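Long-range contact in activator of Hsp90 ATPase homologue 1/2-like C-terminal domain-containing protein (Mycobacterium smegmatis, PDB 3UID), which probably acts as a toxin, being a structural homologue of Mycobacterium tuberculosis Rv2035, a type II toxin involved in the hypoxic response: residues P86-G94 with V108-E117. Numbering follows the deposited sequence. Where two conformers were deposited one is given.
Sequences PHSFSFLDG and VSTNVYTFTE
The ring of Phe91 drives its edge, CE2 and CZ foremost, onto one face of Tyr113, an edge-to-face pair with centroids 5.0 Å apart and planes at 79°. Phe89 lies alongside the same tyrosine and points the same way; its CZ comes within 3.4 Å of Tyr113 CD2, but the two rings meet obliquely. Phe89 and Phe91 both place CG between the backbone N and the carbonyl carbon (chi1 68° and 61°), which brings their rings over toward the partner strand. One face of Phe91 also receives Asn111 CB in a CH-pi contact, 3.6 Å from the ring centroid. These side chains share one face of adjacent antiparallel strands in the curved sheet of the SRPBCC (Bet v 1-like) fold; Trp78 stacks on Phe91, Tyr126 meets Tyr113 edge-to-face, and Phe115, whose CE2 lies near Phe89 CE2, packs against helix 25-33. Paired backbone hydrogen bonds join Phe89 with Tyr113, Phe91 with Asn111 and Asp93 with Ser109. On the other face, Ser88 OG donates to Tyr113 O at 2.8 Å from above the carbonyl plane, so that this oxygen accepts two bonds, the second from Phe89 N. Leu92 and Thr110 run side by side, tightly packed where Leu92 CD2 lies 3.4 Å from Thr110 CG2. In one of its two conformers His87 donates from NE2 to Glu117 OE2, a bond the other leaves doubtful.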
loop_
_atom_site.group_PDB
_atom_site.type_symbol
_atom_site.label_atom_id
_atom_site.label_comp_id
_atom_site.label_asym_id
_atom_site.label_seq_id
_atom_site.Cartn_x
_atom_site.Cartn_y
_atom_site.Cartn_z
ATOM N N PRO A 86 -14.719 -1.374 -8.500
ATOM C CA PRO A 86 -13.516 -2.001 -7.949
ATOM C C PRO A 86 -12.252 -1.513 -8.647
ATOM O O PRO A 86 -11.232 -2.200 -8.576
ATOM C CB PRO A 86 -13.719 -3.461 -8.335
ATOM C CG PRO A 86 -14.335 -3.360 -9.701
ATOM C CD PRO A 86 -15.266 -2.160 -9.624
ATOM N N HIS A 87 -12.293 -0.360 -9.307
ATOM C CA HIS A 87 -11.154 0.037 -10.131
ATOM C C HIS A 87 -10.124 0.930 -9.459
ATOM O O HIS A 87 -8.965 0.912 -9.846
ATOM C CB HIS A 87 -11.608 0.664 -11.446
ATOM C CG HIS A 87 -12.142 -0.333 -12.424
ATOM N ND1 HIS A 87 -13.470 -0.376 -12.787
ATOM C CD2 HIS A 87 -11.530 -1.334 -13.103
ATOM C CE1 HIS A 87 -13.655 -1.357 -13.653
ATOM N NE2 HIS A 87 -12.495 -1.952 -13.863
ATOM N N SER A 88 -10.516 1.702 -8.453
ATOM C CA SER A 88 -9.537 2.634 -7.889
ATOM C C SER A 88 -9.945 3.199 -6.541
ATOM O O SER A 88 -11.136 3.286 -6.242
ATOM C CB SER A 88 -9.335 3.800 -8.870
ATOM O OG SER A 88 -8.223 4.606 -8.515
ATOM N N PHE A 89 -8.951 3.542 -5.720
ATOM C CA PHE A 89 -9.170 4.414 -4.570
ATOM C C PHE A 89 -7.978 5.338 -4.383
ATOM O O PHE A 89 -6.886 5.063 -4.887
ATOM C CB PHE A 89 -9.595 3.661 -3.284
ATOM C CG PHE A 89 -8.535 2.768 -2.680
ATOM C CD1 PHE A 89 -7.709 3.241 -1.667
ATOM C CD2 PHE A 89 -8.387 1.454 -3.101
ATOM C CE1 PHE A 89 -6.740 2.417 -1.081
ATOM C CE2 PHE A 89 -7.421 0.622 -2.516
ATOM C CZ PHE A 89 -6.597 1.112 -1.503
ATOM N N SER A 90 -8.207 6.458 -3.711
ATOM C CA SER A 90 -7.185 7.485 -3.560
ATOM C C SER A 90 -7.125 7.914 -2.114
ATOM O O SER A 90 -8.150 7.912 -1.423
ATOM C CB SER A 90 -7.525 8.691 -4.428
ATOM O OG SER A 90 -7.600 8.326 -5.800
ATOM N N PHE A 91 -5.940 8.305 -1.653
ATOM C CA PHE A 91 -5.776 8.637 -0.242
ATOM C C PHE A 91 -4.512 9.423 0.025
ATOM O O PHE A 91 -3.552 9.385 -0.762
ATOM C CB PHE A 91 -5.777 7.367 0.635
ATOM C CG PHE A 91 -4.659 6.399 0.323
ATOM C CD1 PHE A 91 -3.447 6.464 1.006
ATOM C CD2 PHE A 91 -4.835 5.417 -0.653
ATOM C CE1 PHE A 91 -2.415 5.559 0.714
ATOM C CE2 PHE A 91 -3.813 4.502 -0.957
ATOM C CZ PHE A 91 -2.613 4.567 -0.264
ATOM N N LEU A 92 -4.525 10.140 1.140
ATOM C CA LEU A 92 -3.317 10.776 1.652
ATOM C C LEU A 92 -2.724 9.860 2.722
ATOM O O LEU A 92 -3.445 9.291 3.531
ATOM C CB LEU A 92 -3.662 12.142 2.254
ATOM C CG LEU A 92 -4.486 13.030 1.326
ATOM C CD1 LEU A 92 -5.152 14.165 2.082
ATOM C CD2 LEU A 92 -3.616 13.550 0.194
ATOM N N ASP A 93 -1.410 9.692 2.712
ATOM C CA ASP A 93 -0.772 8.799 3.682
ATOM C C ASP A 93 0.251 9.529 4.543
ATOM O O ASP A 93 1.066 10.298 4.028
ATOM C CB ASP A 93 -0.118 7.634 2.935
ATOM C CG ASP A 93 0.742 6.772 3.833
ATOM O OD1 ASP A 93 0.178 6.052 4.683
ATOM O OD2 ASP A 93 1.986 6.825 3.697
ATOM N N GLY A 94 0.206 9.276 5.852
ATOM C CA GLY A 94 1.142 9.886 6.778
ATOM C C GLY A 94 1.746 8.898 7.762
ATOM O O GLY A 94 1.139 7.875 8.063
ATOM N N VAL A 108 2.399 14.558 4.180
ATOM C CA VAL A 108 1.767 13.368 3.626
ATOM C C VAL A 108 2.141 13.196 2.152
ATOM O O VAL A 108 2.547 14.144 1.482
ATOM C CB VAL A 108 0.213 13.417 3.746
ATOM C CG1 VAL A 108 -0.214 13.518 5.210
ATOM C CG2 VAL A 108 -0.379 14.572 2.917
ATOM N N SER A 109 2.002 11.969 1.659
ATOM C CA SER A 109 2.063 11.694 0.234
ATOM C C SER A 109 0.627 11.534 -0.246
ATOM O O SER A 109 -0.274 11.270 0.560
ATOM C CB SER A 109 2.869 10.413 -0.023
ATOM O OG SER A 109 2.281 9.292 0.631
ATOM N N THR A 110 0.404 11.752 -1.539
ATOM C CA THR A 110 -0.903 11.507 -2.146
ATOM C C THR A 110 -0.793 10.246 -2.999
ATOM O O THR A 110 0.211 10.024 -3.656
ATOM C CB THR A 110 -1.369 12.700 -2.996
ATOM O OG1 THR A 110 -0.590 12.783 -4.196
ATOM C CG2 THR A 110 -1.217 13.983 -2.221
ATOM N N ASN A 111 -1.823 9.414 -2.983
ATOM C CA ASN A 111 -1.706 8.082 -3.546
ATOM C C ASN A 111 -2.938 7.725 -4.328
ATOM O O ASN A 111 -4.046 8.057 -3.912
ATOM C CB ASN A 111 -1.539 7.073 -2.419
ATOM C CG ASN A 111 -0.357 7.392 -1.551
ATOM O OD1 ASN A 111 -0.446 8.201 -0.613
ATOM N ND2 ASN A 111 0.770 6.791 -1.870
ATOM N N VAL A 112 -2.733 7.073 -5.472
ATOM C CA VAL A 112 -3.824 6.514 -6.254
ATOM C C VAL A 112 -3.517 5.056 -6.598
ATOM O O VAL A 112 -2.502 4.763 -7.234
ATOM C CB VAL A 112 -4.065 7.279 -7.550
ATOM C CG1 VAL A 112 -5.312 6.725 -8.262
ATOM C CG2 VAL A 112 -4.233 8.760 -7.266
ATOM N N TYR A 113 -4.392 4.150 -6.173
ATOM C CA TYR A 113 -4.284 2.740 -6.541
ATOM C C TYR A 113 -5.305 2.434 -7.618
ATOM O O TYR A 113 -6.492 2.733 -7.462
ATOM C CB TYR A 113 -4.607 1.854 -5.338
ATOM C CG TYR A 113 -3.566 1.826 -4.234
ATOM C CD1 TYR A 113 -2.521 2.744 -4.184
ATOM C CD2 TYR A 113 -3.650 0.862 -3.232
ATOM C CE1 TYR A 113 -1.565 2.685 -3.147
ATOM C CE2 TYR A 113 -2.727 0.797 -2.203
ATOM C CZ TYR A 113 -1.694 1.708 -2.165
ATOM O OH TYR A 113 -0.777 1.640 -1.149
ATOM N N THR A 114 -4.846 1.830 -8.707
ATOM C CA THR A 114 -5.726 1.513 -9.816
ATOM C C THR A 114 -5.604 0.039 -10.192
ATOM O O THR A 114 -4.491 -0.478 -10.344
ATOM C CB THR A 114 -5.431 2.428 -11.014
ATOM O OG1 THR A 114 -5.562 3.791 -10.596
ATOM C CG2 THR A 114 -6.389 2.155 -12.155
ATOM N N PHE A 115 -6.754 -0.622 -10.332
ATOM C CA PHE A 115 -6.828 -2.050 -10.646
ATOM C C PHE A 115 -7.586 -2.221 -11.959
ATOM O O PHE A 115 -8.758 -1.851 -12.077
ATOM C CB PHE A 115 -7.542 -2.810 -9.520
ATOM C CG PHE A 115 -7.018 -2.483 -8.158
ATOM C CD1 PHE A 115 -5.735 -2.858 -7.798
ATOM C CD2 PHE A 115 -7.794 -1.797 -7.241
ATOM C CE1 PHE A 115 -5.231 -2.551 -6.548
ATOM C CE2 PHE A 115 -7.292 -1.479 -5.989
ATOM C CZ PHE A 115 -6.009 -1.865 -5.639
ATOM N N THR A 116 -6.912 -2.761 -12.968
ATOM C CA THR A 116 -7.558 -2.940 -14.260
ATOM C C THR A 116 -7.373 -4.337 -14.803
ATOM O O THR A 116 -6.411 -5.031 -14.472
ATOM C CB THR A 116 -7.086 -1.891 -15.275
ATOM O OG1 THR A 116 -5.657 -1.906 -15.354
ATOM C CG2 THR A 116 -7.553 -0.501 -14.838
ATOM N N GLU A 117 -8.318 -4.749 -15.638
ATOM C CA GLU A 117 -8.311 -6.085 -16.180
ATOM C C GLU A 117 -7.123 -6.236 -17.111
ATOM O O GLU A 117 -6.865 -5.381 -17.962
ATOM C CB GLU A 117 -9.628 -6.362 -16.919
ATOM C CG GLU A 117 -10.894 -6.233 -16.053
ATOM C CD GLU A 117 -11.291 -4.785 -15.750
ATOM O OE1 GLU A 117 -10.695 -3.851 -16.341
ATOM O OE2 GLU A 117 -12.203 -4.584 -14.913
#